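Local coordinates for protein Bd3460 (Bdellovibrio bacteriovorus, PDB 5CEC) that binds the predatory endopeptidase Bd3459 as an ankyrin-repeat immunity protein, probably protecting the predator from its own enzyme during prey invasion, at residues B[79-82]-B[83-87]; B[112-115]-B[116-119]; B[143-146]-B[147-151]. All blocks are in the same frame, centred on the assembly; numbering follows the deposited sequence.

Overall arrangement
In three successive outer helices of an ankyrin stack, contacts 1 and 2 take the C-terminal turns of 76-84 and 109-117, and contact 3 most of 143-152. Centres of neighbouring contacts lie 11 Å apart, whereas contacts 1 and 3, with centres 22 Å apart, do not touch. Each is partly buried, with aliphatic groups such as Val-79, Leu-115 and Ile-149 turned into the stack and lysines at the surface. The chemistry shifts along the row. Contacts 1 and 2 include the helix end and a Schellman turn, while contact 3 is helical throughout. Contacts 1 and 2 join mainly by apolar packing; contacts 2 and 3 add the Glu-113 carboxylate, bound by Thr-145 and Ser-148.

Contact 1: residues B[79-82]-B[83-87]; sequences VKFL and LSKKV
The carbonyl oxygen of Phe-81 is gripped from two residues further along the chain. Ser-84 OG donates to Phe-81 O at 2.6 Å, a short bond that meets the carbonyl at 132° with the donor tilted 17° from its plane, and Lys-85 N adds a weak, longer bond to the same oxygen. With OG between its own backbone N and carbonyl carbon (chi1 83°), the hydroxyl of Ser-84 points back to the carbonyl three residues earlier. Lys-85 N also donates to Leu-82 O at 3.0 Å, approaching from above the carbonyl plane, as the chain begins to leave the helix. Beside this polar edge, the aliphatic part of Lys-85 bends at chi2 and brings CE to 3.6 Å from Phe-81 CZ, obliquely to the ring. The amine beyond it is bonded to Gln-50 OE1, while Val-45, Lys-46 and Val-49 of helix 42-49 pack on the same phenyl group. On another side of the helix Val-79 and Leu-83 run alongside each other, with Val-79 CG1 3.9 Å from Leu-83 CD1, and both also touch helix 109-117. Val-87 then turns back toward the helix end, its CG1 lying 3.5 Å from Leu-82 O. The reversal pivots on Lys-86, whose phi is positive and whose N bonds to Leu-83 O at 2.9 Å. This is a Schellman motif, here closing the second helix of a predicted ankyrin repeat before the chain turns toward the next one.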
loop_
_atom_site.group_PDB
_atom_site.type_symbol
_atom_site.label_atom_id
_atom_site.label_comp_id
_atom_site.label_asym_id
_atom_site.label_seq_id
_atom_site.Cartn_x
_atom_site.Cartn_y
_atom_site.Cartn_z
ATOM N N VAL B 79 17.681 4.137 -2.162
ATOM C CA VAL B 79 18.141 4.838 -3.364
ATOM C C VAL B 79 19.161 5.904 -2.970
ATOM O O VAL B 79 20.194 6.005 -3.595
ATOM C CB VAL B 79 16.965 5.448 -4.145
ATOM C CG1 VAL B 79 17.412 6.442 -5.212
ATOM C CG2 VAL B 79 16.189 4.333 -4.794
ATOM N N LYS B 80 18.877 6.680 -1.927
ATOM C CA LYS B 80 19.805 7.730 -1.517
ATOM C C LYS B 80 21.157 7.149 -1.107
ATOM O O LYS B 80 22.217 7.706 -1.448
ATOM C CB LYS B 80 19.213 8.548 -0.368
ATOM C CG LYS B 80 18.086 9.484 -0.751
ATOM C CD LYS B 80 17.535 10.203 0.482
ATOM C CE LYS B 80 16.617 11.362 0.125
ATOM N NZ LYS B 80 16.279 12.179 1.336
ATOM N N PHE B 81 21.122 6.036 -0.373
ATOM C CA PHE B 81 22.339 5.344 0.031
ATOM C C PHE B 81 23.161 4.887 -1.182
ATOM O O PHE B 81 24.379 5.111 -1.271
ATOM C CB PHE B 81 22.016 4.155 0.951
ATOM C CG PHE B 81 23.206 3.292 1.267
ATOM C CD1 PHE B 81 24.206 3.759 2.118
ATOM C CD2 PHE B 81 23.363 2.032 0.681
ATOM C CE1 PHE B 81 25.317 2.980 2.394
ATOM C CE2 PHE B 81 24.486 1.247 0.957
ATOM C CZ PHE B 81 25.458 1.720 1.819
ATOM N N LEU B 82 22.497 4.295 -2.159
ATOM C CA LEU B 82 23.191 3.859 -3.370
ATOM C C LEU B 82 23.711 5.024 -4.213
ATOM O O LEU B 82 24.815 4.947 -4.765
ATOM C CB LEU B 82 22.289 2.978 -4.215
ATOM C CG LEU B 82 21.927 1.640 -3.562
ATOM C CD1 LEU B 82 20.852 0.902 -4.353
ATOM C CD2 LEU B 82 23.135 0.737 -3.328
ATOM N N LEU B 83 22.961 6.123 -4.289
ATOM C CA LEU B 83 23.458 7.320 -4.976
ATOM C C LEU B 83 24.735 7.855 -4.314
ATOM O O LEU B 83 25.652 8.328 -5.009
ATOM C CB LEU B 83 22.384 8.428 -5.021
ATOM C CG LEU B 83 21.146 8.120 -5.846
ATOM C CD1 LEU B 83 20.129 9.216 -5.710
ATOM C CD2 LEU B 83 21.505 7.961 -7.287
ATOM N N SER B 84 24.830 7.741 -2.998
ATOM C CA SER B 84 26.039 8.181 -2.285
ATOM C C SER B 84 27.258 7.320 -2.623
ATOM O O SER B 84 28.381 7.766 -2.442
ATOM C CB SER B 84 25.792 8.207 -0.775
ATOM O OG SER B 84 25.941 6.929 -0.168
ATOM N N LYS B 85 27.037 6.096 -3.114
ATOM C CA LYS B 85 28.107 5.229 -3.612
ATOM C C LYS B 85 28.425 5.462 -5.092
ATOM O O LYS B 85 29.272 4.770 -5.652
ATOM C CB LYS B 85 27.751 3.757 -3.385
ATOM C CG LYS B 85 27.464 3.389 -1.927
ATOM C CD LYS B 85 28.689 3.584 -1.033
ATOM C CE LYS B 85 28.417 3.230 0.424
ATOM N NZ LYS B 85 29.498 3.723 1.323
ATOM N N LYS B 86 27.740 6.412 -5.727
ATOM C CA LYS B 86 28.022 6.845 -7.110
ATOM C C LYS B 86 27.778 5.737 -8.130
ATOM O O LYS B 86 28.515 5.619 -9.098
ATOM C CB LYS B 86 29.434 7.425 -7.249
ATOM C CG LYS B 86 29.826 8.411 -6.169
ATOM C CD LYS B 86 28.955 9.652 -6.153
ATOM C CE LYS B 86 29.466 10.671 -5.138
ATOM N NZ LYS B 86 30.592 11.495 -5.655
ATOM N N VAL B 87 26.707 4.964 -7.929
ATOM C CA VAL B 87 26.357 3.925 -8.875
ATOM C C VAL B 87 25.972 4.516 -10.230
ATOM O O VAL B 87 25.541 5.681 -10.345
ATOM C CB VAL B 87 25.200 3.060 -8.332
ATOM C CG1 VAL B 87 25.636 2.368 -7.056
ATOM C CG2 VAL B 87 23.896 3.862 -8.186
#

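Contact 2: residues B[112-115]-B[116-119]; sequences AEEL and IKAG
Glu-114 and Lys-117 meet at the outer surface of the helix, their side chains crossing at a slant with Glu-114 OE1 4.0 Å from Lys-117 NZ. That is beyond a salt bridge, so the attraction is probably modest. The lysine gets there by a bend at chi3 (-44°), which folds its chain back over the preceding turn and leaves CE 3.6 Å from Glu-113 O; Lys-117 N donates to that same oxygen at 3.0 Å. On the inward side Ile-116 lies over the carbonyl of Ala-112, its CG1 3.3 Å from Ala-112 O, while Ile-116 N bonds to this oxygen nearly straight. The end of the isoleucine, CD1, also comes within 4.1 Å of Glu-113 OE2, so a methyl group borders the carboxylate. Beyond them the helix closes. Ala-118 N donates to Glu-114 O at 3.0 Å and only weakly to Leu-115 O, and Gly-119 N returns to Ile-116 O at 3.0 Å. Gly-119 has a positive phi of 95° and completes a Schellman motif. Further out, the Glu-113 carboxylate is bonded to two hydroxyls of helix 143-152, those of Thr-145 and Ser-148. This end of helix 109-117 lies between helices 76-84 and 143-152: Glu-114 and Ala-118 pack on helix 76-84, Ile-116 meets Ile-149 of helix 143-152, and Ala-112 and Leu-115 rest on helix 99-105 of the inner layer.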
loop_
_atom_site.group_PDB
_atom_site.type_symbol
_atom_site.label_atom_id
_atom_site.label_comp_id
_atom_site.label_asym_id
_atom_site.label_seq_id
_atom_site.Cartn_x
_atom_site.Cartn_y
_atom_site.Cartn_z
ATOM N N ALA B 112 11.544 8.893 -8.163
ATOM C CA ALA B 112 11.771 9.474 -9.490
ATOM C C ALA B 112 12.344 10.894 -9.316
ATOM O O ALA B 112 13.316 11.262 -10.008
ATOM C CB ALA B 112 10.479 9.531 -10.298
ATOM N N GLU B 113 11.746 11.697 -8.426
ATOM C CA GLU B 113 12.261 13.039 -8.189
ATOM C C GLU B 113 13.696 13.036 -7.728
ATOM O O GLU B 113 14.485 13.860 -8.199
ATOM C CB GLU B 113 11.389 13.835 -7.215
ATOM C CG GLU B 113 10.029 14.192 -7.794
ATOM C CD GLU B 113 10.159 15.155 -8.943
ATOM O OE1 GLU B 113 10.525 16.322 -8.707
ATOM O OE2 GLU B 113 9.980 14.712 -10.085
ATOM N N GLU B 114 14.021 12.123 -6.818
ATOM C CA GLU B 114 15.379 11.981 -6.314
ATOM C C GLU B 114 16.330 11.672 -7.452
ATOM O O GLU B 114 17.408 12.242 -7.524
ATOM C CB GLU B 114 15.434 10.892 -5.239
ATOM C CG GLU B 114 16.776 10.751 -4.533
ATOM C CD GLU B 114 17.105 11.878 -3.565
ATOM O OE1 GLU B 114 16.198 12.634 -3.149
ATOM O OE2 GLU B 114 18.295 11.991 -3.218
ATOM N N LEU B 115 15.961 10.727 -8.312
ATOM C CA LEU B 115 16.819 10.299 -9.419
ATOM C C LEU B 115 17.025 11.412 -10.434
ATOM O O LEU B 115 18.157 11.653 -10.900
ATOM C CB LEU B 115 16.289 9.031 -10.088
ATOM C CG LEU B 115 16.440 7.764 -9.244
ATOM C CD1 LEU B 115 15.620 6.658 -9.863
ATOM C CD2 LEU B 115 17.880 7.309 -9.114
ATOM N N ILE B 116 15.959 12.146 -10.736
ATOM C CA ILE B 116 16.092 13.281 -11.675
ATOM C C ILE B 116 17.030 14.379 -11.105
ATOM O O ILE B 116 17.887 14.869 -11.822
ATOM C CB ILE B 116 14.691 13.849 -12.034
ATOM C CG1 ILE B 116 13.890 12.800 -12.821
ATOM C CG2 ILE B 116 14.793 15.136 -12.853
ATOM C CD1 ILE B 116 12.421 13.113 -12.968
ATOM N N LYS B 117 16.871 14.730 -9.831
ATOM C CA LYS B 117 17.769 15.668 -9.167
ATOM C C LYS B 117 19.213 15.186 -9.106
ATOM O O LYS B 117 20.138 15.991 -9.068
ATOM C CB LYS B 117 17.279 15.983 -7.736
ATOM C CG LYS B 117 16.009 16.813 -7.725
ATOM C CD LYS B 117 15.469 17.137 -6.338
ATOM C CE LYS B 117 15.473 15.953 -5.381
ATOM N NZ LYS B 117 14.598 16.191 -4.198
ATOM N N ALA B 118 19.395 13.870 -9.103
ATOM C CA ALA B 118 20.708 13.251 -9.134
ATOM C C ALA B 118 21.309 13.086 -10.526
ATOM O O ALA B 118 22.415 12.548 -10.653
ATOM C CB ALA B 118 20.676 11.905 -8.428
ATOM N N GLY B 119 20.593 13.549 -11.550
ATOM C CA GLY B 119 21.102 13.593 -12.913
ATOM C C GLY B 119 20.762 12.425 -13.806
ATOM O O GLY B 119 21.350 12.275 -14.873
#

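Contact 3: residues B[143-146]-B[147-151]; sequences KKTA and ESILA
Thr-145 and Ile-149 touch on the face toward helix 109-117, Thr-145 CG2 to Ile-149 CD1 at 4.0 Å, and the backbone joins the same two residues: Ile-149 N donates to Thr-145 O at 2.9 Å. The other amides follow the same i to i+4 pattern, Glu-147 N to Lys-143 O at 2.9 Å, Ser-148 N to Lys-144 O and Leu-150 N to Ala-146 O, all reasonably straight. At the start of the helix, the N-H of Thr-145 is taken up by Asn-142 OD1. The two hydroxyls are satisfied between the helices by one acid of the preceding outer helix: Thr-145 OG1 bonds to Glu-113 OE2 and Ser-148 OG to Glu-113 OE1. Both stand anti to their own carbonyl carbons (chi1 -69° and -64°), which sends them to the same neighbour, and the two bonds probably fix the rotation of that carboxylate. Such side-by-side packing of equivalent helices is how ankyrin repeats stack into an elongated solenoid. On the face toward helix 177-185, Lys-143 and Glu-147 run alongside each other, Lys-143 CG 4.2 Å from Glu-147 CD, against Phe-182. Their charged ends stay 5.3 Å apart, Lys-143 NZ to Glu-147 OE2, and the carboxylate has a long, weak ion pair with Lys-186 instead. Ala-146 and Leu-150 press on Phe-135 of helix 134-141.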
loop_
_atom_site.group_PDB
_atom_site.type_symbol
_atom_site.label_atom_id
_atom_site.label_comp_id
_atom_site.label_asym_id
_atom_site.label_seq_id
_atom_site.Cartn_x
_atom_site.Cartn_y
_atom_site.Cartn_z
ATOM N N LYS B 143 1.909 14.956 -12.001
ATOM C CA LYS B 143 2.202 16.225 -12.622
ATOM C C LYS B 143 3.561 16.794 -12.222
ATOM O O LYS B 143 4.267 17.334 -13.060
ATOM C CB LYS B 143 1.072 17.234 -12.272
ATOM C CG LYS B 143 1.219 18.631 -12.844
ATOM C CD LYS B 143 0.234 19.612 -12.188
ATOM C CE LYS B 143 -1.004 19.884 -13.023
ATOM N NZ LYS B 143 -1.517 21.252 -12.722
ATOM N N LYS B 144 3.925 16.655 -10.956
ATOM C CA LYS B 144 5.193 17.191 -10.467
ATOM C C LYS B 144 6.352 16.536 -11.214
ATOM O O LYS B 144 7.254 17.230 -11.655
ATOM C CB LYS B 144 5.317 16.963 -8.962
ATOM C CG LYS B 144 6.628 17.448 -8.351
ATOM C CD LYS B 144 6.617 17.304 -6.835
ATOM C CE LYS B 144 7.941 17.747 -6.228
ATOM N NZ LYS B 144 7.952 17.598 -4.746
ATOM N N THR B 145 6.331 15.211 -11.363
ATOM C CA THR B 145 7.414 14.535 -12.066
ATOM C C THR B 145 7.376 14.813 -13.564
ATOM O O THR B 145 8.409 14.996 -14.180
ATOM C CB THR B 145 7.461 13.037 -11.726
ATOM O OG1 THR B 145 7.877 12.892 -10.368
ATOM C CG2 THR B 145 8.462 12.296 -12.594
ATOM N N ALA B 146 6.187 14.915 -14.144
ATOM C CA ALA B 146 6.104 15.296 -15.546
ATOM C C ALA B 146 6.804 16.667 -15.760
ATOM O O ALA B 146 7.536 16.859 -16.735
ATOM C CB ALA B 146 4.642 15.339 -15.997
ATOM N N GLU B 147 6.530 17.621 -14.869
ATOM C CA GLU B 147 7.173 18.956 -14.903
ATOM C C GLU B 147 8.693 18.844 -14.720
ATOM O O GLU B 147 9.439 19.506 -15.419
ATOM C CB GLU B 147 6.548 19.899 -13.863
ATOM C CG GLU B 147 5.133 20.282 -14.204
ATOM C CD GLU B 147 4.460 21.227 -13.250
ATOM O OE1 GLU B 147 4.740 21.199 -12.037
ATOM O OE2 GLU B 147 3.605 22.002 -13.734
ATOM N N SER B 148 9.143 18.012 -13.785
ATOM C CA SER B 148 10.568 17.820 -13.592
ATOM C C SER B 148 11.265 17.279 -14.833
ATOM O O SER B 148 12.394 17.668 -15.139
ATOM C CB SER B 148 10.847 16.937 -12.387
ATOM O OG SER B 148 10.413 17.565 -11.176
ATOM N N ILE B 149 10.602 16.379 -15.530
ATOM C CA ILE B 149 11.146 15.842 -16.779
ATOM C C ILE B 149 11.274 16.950 -17.829
ATOM O O ILE B 149 12.310 17.094 -18.467
ATOM C CB ILE B 149 10.287 14.655 -17.260
ATOM C CG1 ILE B 149 10.464 13.467 -16.320
ATOM C CG2 ILE B 149 10.590 14.289 -18.701
ATOM C CD1 ILE B 149 9.397 12.416 -16.463
ATOM N N LEU B 150 10.218 17.729 -18.010
ATOM C CA LEU B 150 10.235 18.796 -19.011
ATOM C C LEU B 150 11.252 19.890 -18.682
ATOM O O LEU B 150 11.814 20.509 -19.565
ATOM C CB LEU B 150 8.855 19.432 -19.156
ATOM C CG LEU B 150 7.799 18.491 -19.751
ATOM C CD1 LEU B 150 6.470 19.241 -19.777
ATOM C CD2 LEU B 150 8.177 17.998 -21.130
ATOM N N ALA B 151 11.504 20.104 -17.401
ATOM C CA ALA B 151 12.510 21.086 -16.989
ATOM C C ALA B 151 13.902 20.673 -17.485
ATOM O O ALA B 151 14.753 21.509 -17.692
ATOM C CB ALA B 151 12.495 21.233 -15.478
#